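Local coordinates for glycoside hydrolase family 88 protein (Bacteroides vulgatus, PDB 4Q88), which is of unknown function but probably acts as a family 88 glycoside hydrolase, at residues 66-70 / 71-75; 173-176 / 177-181; 188-191 / 192-195. All blocks are in the same frame, centred on the assembly; numbering follows the deposited sequence.

Contact 1 (66-70 / 71-75)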
# COMPACT_ATOMS: atom_id res chain seq x y z
N ASP A 66 17.12 11.35 4.99
CA ASP A 66 18.14 11.58 3.96
C ASP A 66 17.50 11.47 2.59
O ASP A 66 17.85 12.19 1.65
CB ASP A 66 19.30 10.58 4.09
CG ASP A 66 20.21 10.86 5.27
OD1 ASP A 66 20.03 11.89 5.97
OD2 ASP A 66 21.06 9.97 5.56
N TRP A 67 16.56 10.54 2.44
CA TRP A 67 15.81 10.46 1.16
C TRP A 67 14.92 11.66 0.91
O TRP A 67 14.92 12.19 -0.20
CB TRP A 67 14.97 9.18 1.14
CG TRP A 67 13.98 9.00 0.03
CD1 TRP A 67 14.24 8.62 -1.25
CD2 TRP A 67 12.56 9.04 0.16
NE1 TRP A 67 13.06 8.42 -1.95
CE2 TRP A 67 12.01 8.70 -1.10
CE3 TRP A 67 11.70 9.36 1.21
CZ2 TRP A 67 10.62 8.63 -1.32
CZ3 TRP A 67 10.33 9.30 0.99
CH2 TRP A 67 9.81 8.95 -0.27
N ALA A 68 14.21 12.13 1.95
CA ALA A 68 13.37 13.29 1.78
C ALA A 68 14.20 14.55 1.46
O ALA A 68 13.81 15.34 0.61
CB ALA A 68 12.53 13.52 3.00
N ASP A 69 15.29 14.72 2.18
CA ASP A 69 16.23 15.86 1.94
C ASP A 69 16.74 15.85 0.48
O ASP A 69 16.68 16.86 -0.20
CB ASP A 69 17.42 15.74 2.93
CG ASP A 69 17.14 16.34 4.28
OD1 ASP A 69 16.23 17.20 4.41
OD2 ASP A 69 17.87 15.97 5.25
N TYR A 70 17.20 14.69 -0.00
CA TYR A 70 17.68 14.51 -1.36
C TYR A 70 16.62 14.92 -2.40
O TYR A 70 16.92 15.52 -3.45
CB TYR A 70 18.11 13.05 -1.61
CG TYR A 70 18.49 12.79 -3.05
CD1 TYR A 70 19.62 13.38 -3.60
CD2 TYR A 70 17.72 11.98 -3.86
CE1 TYR A 70 19.96 13.14 -4.93
CE2 TYR A 70 18.05 11.74 -5.18
CZ TYR A 70 19.17 12.33 -5.70
OH TYR A 70 19.48 12.07 -7.01
N ASN A 71 15.36 14.58 -2.13
CA ASN A 71 14.24 14.96 -3.02
C ASN A 71 13.63 16.33 -2.74
O ASN A 71 12.61 16.72 -3.34
CB ASN A 71 13.19 13.81 -3.02
CG ASN A 71 13.72 12.57 -3.67
OD1 ASN A 71 13.90 12.53 -4.88
ND2 ASN A 71 14.01 11.53 -2.86
N GLN A 72 14.27 17.07 -1.85
CA GLN A 72 13.84 18.42 -1.48
C GLN A 72 12.41 18.46 -0.99
O GLN A 72 11.70 19.45 -1.18
CB GLN A 72 14.02 19.39 -2.65
CG GLN A 72 15.41 19.37 -3.24
CD GLN A 72 15.54 20.44 -4.31
OE1 GLN A 72 14.86 20.42 -5.33
NE2 GLN A 72 16.39 21.40 -4.05
N TRP A 73 11.98 17.36 -0.37
CA TRP A 73 10.62 17.27 0.14
C TRP A 73 9.57 17.53 -0.93
O TRP A 73 8.52 18.12 -0.67
CB TRP A 73 10.45 18.21 1.36
CG TRP A 73 11.47 17.94 2.38
CD1 TRP A 73 12.77 18.44 2.41
CD2 TRP A 73 11.35 17.08 3.53
NE1 TRP A 73 13.46 17.89 3.46
CE2 TRP A 73 12.61 17.10 4.20
CE3 TRP A 73 10.29 16.31 4.08
CZ2 TRP A 73 12.84 16.38 5.39
CZ3 TRP A 73 10.53 15.60 5.26
CH2 TRP A 73 11.78 15.65 5.91
N LYS A 74 9.85 17.02 -2.13
CA LYS A 74 8.93 17.12 -3.24
C LYS A 74 8.73 15.77 -3.89
O LYS A 74 9.53 14.84 -3.72
CB LYS A 74 9.50 18.07 -4.32
CG LYS A 74 9.66 19.49 -3.86
CD LYS A 74 10.40 20.25 -4.96
CE LYS A 74 10.74 21.64 -4.47
NZ LYS A 74 11.19 22.50 -5.57
N GLY A 75 7.66 15.66 -4.65
CA GLY A 75 7.50 14.61 -5.61
C GLY A 75 8.00 15.05 -6.97
O GLY A 75 9.18 15.48 -7.09
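W67 and N71 meet at the last turn of helix 58-70, where the carbonyl oxygen W67 O takes two donors from one residue. N71 N reaches W67 O at 3.1 Å, and N71 ND2 reaches it at 2.9 Å from the opposite face of the carbonyl plane. The same ND2 lies over one face of the W67 indole, amide and ring planes 72° apart, and has a second acceptor in V35 O; W67 NE1 is satisfied by R36 O. Two further carbonyls, A68 O and D69 O, are taken up by a Schellman motif with Q72, at positive phi, as C-prime residue: W73 N bonds to A68 O (2.9 Å) and Q72 N to D69 O (2.9 Å). With W73 CG beside its own backbone N (chi1 -54°), the indole comes over A68 CB in a CH-pi contact, 3.5 Å from CB to the six-membered ring centroid. At the ring edge, W73 NE1 donates to D69 OD1 (3.0 Å) on the anti side of the carboxylate. The cap leans on helix 103-113, whose Y107 touches A68, N71 and W73; W67 touches C103 and T106 there and stacks with H45 of helix 39-55, and W73 reaches K119 on helix 117-132.

Contact 2 (173-176 / 177-181)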
# COMPACT_ATOMS: atom_id res chain seq x y z
N THR A 173 -15.10 7.57 -4.37
CA THR A 173 -16.40 7.27 -5.00
C THR A 173 -16.24 7.07 -6.49
O THR A 173 -16.86 6.18 -7.07
CB THR A 173 -17.44 8.38 -4.70
OG1 THR A 173 -17.67 8.38 -3.30
CG2 THR A 173 -18.73 8.09 -5.35
N VAL A 174 -15.39 7.87 -7.13
CA VAL A 174 -15.14 7.72 -8.55
C VAL A 174 -14.36 6.42 -8.86
O VAL A 174 -14.65 5.71 -9.82
CB VAL A 174 -14.47 8.97 -9.14
CG1 VAL A 174 -14.12 8.77 -10.61
CG2 VAL A 174 -15.44 10.16 -9.08
N THR A 175 -13.36 6.12 -8.06
CA THR A 175 -12.63 4.85 -8.18
C THR A 175 -13.61 3.69 -8.14
O THR A 175 -13.57 2.79 -9.02
CB THR A 175 -11.59 4.71 -7.06
OG1 THR A 175 -10.66 5.82 -7.12
CG2 THR A 175 -10.87 3.32 -7.18
N ASP A 176 -14.51 3.72 -7.17
CA ASP A 176 -15.50 2.65 -7.02
C ASP A 176 -16.37 2.51 -8.26
O ASP A 176 -16.69 1.37 -8.69
CB ASP A 176 -16.42 2.90 -5.84
CG ASP A 176 -15.74 2.63 -4.49
OD1 ASP A 176 -14.55 2.22 -4.44
OD2 ASP A 176 -16.43 2.81 -3.45
N SER A 177 -16.78 3.65 -8.81
CA SER A 177 -17.66 3.65 -10.00
C SER A 177 -17.00 2.95 -11.17
O SER A 177 -17.70 2.39 -12.00
CB SER A 177 -18.06 5.08 -10.41
OG SER A 177 -17.00 5.77 -11.13
N ILE A 178 -15.68 3.02 -11.26
CA ILE A 178 -14.97 2.40 -12.37
C ILE A 178 -14.62 0.91 -12.09
O ILE A 178 -14.66 0.06 -13.01
CB ILE A 178 -13.66 3.19 -12.71
CG1 ILE A 178 -13.91 4.68 -13.04
CG2 ILE A 178 -12.95 2.52 -13.90
CD1 ILE A 178 -12.63 5.51 -12.88
N MSE A 179 -14.23 0.60 -10.86
CA MSE A 179 -13.48 -0.66 -10.53
C MSE A 179 -14.09 -1.56 -9.47
O MSE A 179 -13.69 -2.74 -9.37
CB MSE A 179 -12.09 -0.26 -10.05
CG MSE A 179 -11.24 0.10 -11.20
SE MSE A 179 -9.64 1.07 -10.56
CE MSE A 179 -10.36 2.83 -10.89
N TYR A 180 -14.97 -1.03 -8.61
CA TYR A 180 -15.46 -1.83 -7.50
C TYR A 180 -16.55 -2.78 -7.94
O TYR A 180 -17.55 -2.34 -8.53
CB TYR A 180 -15.91 -0.94 -6.32
CG TYR A 180 -16.35 -1.78 -5.13
CD1 TYR A 180 -15.42 -2.55 -4.39
CD2 TYR A 180 -17.68 -1.84 -4.76
CE1 TYR A 180 -15.84 -3.35 -3.33
CE2 TYR A 180 -18.08 -2.59 -3.67
CZ TYR A 180 -17.16 -3.34 -2.97
OH TYR A 180 -17.63 -4.09 -1.91
N ASP A 181 -16.38 -4.07 -7.71
CA ASP A 181 -17.41 -5.05 -8.09
C ASP A 181 -18.26 -5.28 -6.81
O ASP A 181 -17.81 -5.90 -5.89
CB ASP A 181 -16.82 -6.34 -8.61
CG ASP A 181 -17.87 -7.32 -9.11
OD1 ASP A 181 -18.84 -7.53 -8.40
OD2 ASP A 181 -17.69 -7.93 -10.18
O HOH W 1 -18.24 -0.45 -10.43
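V174 and S177 are joined by the shortest hydrogen bond between 173-176 and 177-181, from S177 OG to V174 O at 2.7 Å. A chi1 of 78° places the hydroxyl between its own backbone N and carbonyl carbon, and from there it folds back onto the preceding turn. V174 O thus accepts twice, for I178 N also donates to it at 3.2 Å. The other backbone bonds keep the helical pattern: S177 N to T173 O, M179 N to T175 O at 2.9 Å, and Y180 N to D176 O, although Y180 has already left helical backbone angles. Weaker bonds from I178 N to T175 O and from M179 N to D176 O accompany them. A water lies 2.8 Å from Y180 O and also within hydrogen-bonding distance of D176 O, where the helix gives way to a weakly bonded strand.

Apolar contacts are two, each between residues four apart. V174 CG1 approaches I178 CD1 at 4.2 Å, a light touch, whereas the selenomethionine M179 bends at chi3 (-97°) and brings its terminal CE back to T175 CG2 at 3.8 Å.

The remaining pair combines an acid and an aromatic ring. D176 and Y180 lie alongside each other, pointing the same way, with D176 CB 3.9 Å from Y180 CB. D176 OD1 bonds to Y187 OH and OD2 forms a salt bridge with R239, which also makes a cation-pi contact with Y180. One arginine therefore serves both the carboxylate and the ring, and D176 is probably ionised.

Contact 3 (188-191 / 192-195)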
# COMPACT_ATOMS: atom_id res chain seq x y z
N TYR A 188 -11.40 -4.38 -9.48
CA TYR A 188 -10.64 -4.58 -10.71
C TYR A 188 -9.50 -3.56 -10.71
O TYR A 188 -9.59 -2.47 -10.10
CB TYR A 188 -11.50 -4.35 -11.95
CG TYR A 188 -12.66 -5.33 -12.04
CD1 TYR A 188 -12.43 -6.66 -12.45
CD2 TYR A 188 -13.95 -4.95 -11.75
CE1 TYR A 188 -13.47 -7.58 -12.52
CE2 TYR A 188 -15.00 -5.87 -11.82
CZ TYR A 188 -14.75 -7.17 -12.22
OH TYR A 188 -15.81 -8.10 -12.28
N ARG A 189 -8.42 -3.92 -11.37
CA ARG A 189 -7.25 -3.06 -11.28
C ARG A 189 -7.32 -1.73 -12.03
O ARG A 189 -6.65 -0.79 -11.65
CB ARG A 189 -5.97 -3.79 -11.55
CG ARG A 189 -5.68 -4.06 -12.99
CD ARG A 189 -4.32 -4.70 -13.17
NE ARG A 189 -3.17 -3.78 -13.01
CZ ARG A 189 -1.92 -4.12 -13.33
NH1 ARG A 189 -1.66 -5.35 -13.84
NH2 ARG A 189 -0.91 -3.27 -13.14
N ASP A 190 -8.13 -1.66 -13.09
CA ASP A 190 -8.41 -0.41 -13.80
C ASP A 190 -9.56 -0.71 -14.78
O ASP A 190 -10.05 -1.86 -14.84
CB ASP A 190 -7.16 0.17 -14.50
CG ASP A 190 -6.61 -0.75 -15.61
OD1 ASP A 190 -7.40 -1.27 -16.44
OD2 ASP A 190 -5.37 -0.96 -15.60
N ALA A 191 -9.96 0.30 -15.54
CA ALA A 191 -11.13 0.13 -16.42
C ALA A 191 -11.05 -0.92 -17.53
O ALA A 191 -12.09 -1.24 -18.15
CB ALA A 191 -11.50 1.48 -17.04
N LYS A 192 -9.89 -1.46 -17.80
CA LYS A 192 -9.77 -2.51 -18.83
C LYS A 192 -10.25 -3.85 -18.34
O LYS A 192 -10.61 -4.70 -19.20
CB LYS A 192 -8.35 -2.64 -19.32
CG LYS A 192 -7.85 -1.37 -19.99
CD LYS A 192 -6.51 -1.59 -20.69
CE LYS A 192 -5.57 -2.55 -19.99
NZ LYS A 192 -4.22 -2.59 -20.63
N TYR A 193 -10.33 -4.04 -17.01
CA TYR A 193 -10.53 -5.35 -16.43
C TYR A 193 -11.93 -5.83 -16.05
O TYR A 193 -12.11 -7.02 -15.83
CB TYR A 193 -9.52 -5.56 -15.30
CG TYR A 193 -8.14 -5.63 -15.79
CD1 TYR A 193 -7.38 -4.48 -15.97
CD2 TYR A 193 -7.55 -6.86 -16.12
CE1 TYR A 193 -6.10 -4.52 -16.48
CE2 TYR A 193 -6.26 -6.93 -16.65
CZ TYR A 193 -5.54 -5.76 -16.80
OH TYR A 193 -4.24 -5.81 -17.27
N PRO A 194 -12.96 -4.97 -16.01
CA PRO A 194 -14.23 -5.55 -15.55
C PRO A 194 -14.84 -6.67 -16.42
O PRO A 194 -14.65 -6.69 -17.64
CB PRO A 194 -15.20 -4.34 -15.52
CG PRO A 194 -14.28 -3.21 -15.19
CD PRO A 194 -12.99 -3.48 -15.92
N TYR A 195 -15.55 -7.57 -15.75
CA TYR A 195 -16.27 -8.67 -16.33
C TYR A 195 -17.65 -8.13 -16.80
O TYR A 195 -18.19 -7.24 -16.15
CB TYR A 195 -16.46 -9.69 -15.25
CG TYR A 195 -17.03 -11.03 -15.66
CD1 TYR A 195 -18.39 -11.25 -15.68
CD2 TYR A 195 -16.19 -12.12 -15.96
CE1 TYR A 195 -18.92 -12.47 -16.03
CE2 TYR A 195 -16.71 -13.35 -16.34
CZ TYR A 195 -18.09 -13.53 -16.38
OH TYR A 195 -18.61 -14.75 -16.73
O HOH W 2 -17.77 -6.34 -13.88
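Y188 and P194 pack across a type I beta turn that runs from D190 to Y193 in the loop after strand 186-187. P194 CA stands almost exactly above the middle of the Y188 ring, 3.5 Å from its centroid and 3° off the normal, a CH-pi contact. P194 CG adds an approach to Y188 CD2 at 3.9 Å, and F207 stacks with the same tyrosine, which is buried. The turn itself is closed by Y193 N donating to D190 O at 3.1 Å with a nearly straight N-H. R189 and Y193 belong to this packed part too: R189 CG lies over one face of the phenol ring, 3.5 Å from Y193 CD1. R189 is modelled in two conformers, in one of which its guanidinium meets W208.

The outer side is looser. A191 and K192, at the turn corners, are exposed, and the K192 amine stays well away from the D190 carboxylate, D190 OD2 to K192 NZ being 5.4 Å. The backbone of K192 is more closely engaged, in an Asx turn at the start of the beta turn: a chi1 of 63° puts D190 CG between its backbone N and carbonyl carbon, from where D190 OD1 accepts K192 N at 2.8 Å.

From the N terminus, contact 1 comes first, ending helix 58-70 and turning the chain into the loop that leads to helix 103-113. Contact 2 follows about a hundred residues later, where helix 163-179 gives way to strand 180-181; the chain then returns through strand 186-187 into contact 3, a turn in the loop before helix 209-225. The three lie in series, none nested or crossed. Contact 1 stands apart, its centre about 33 Å from that of contact 2, and joins helices of another part of this largely helical fold. Contacts 2 and 3 touch: M179 O meets Y188 N, and I178 packs on A191, tying the helix end to the loop beyond the hairpin.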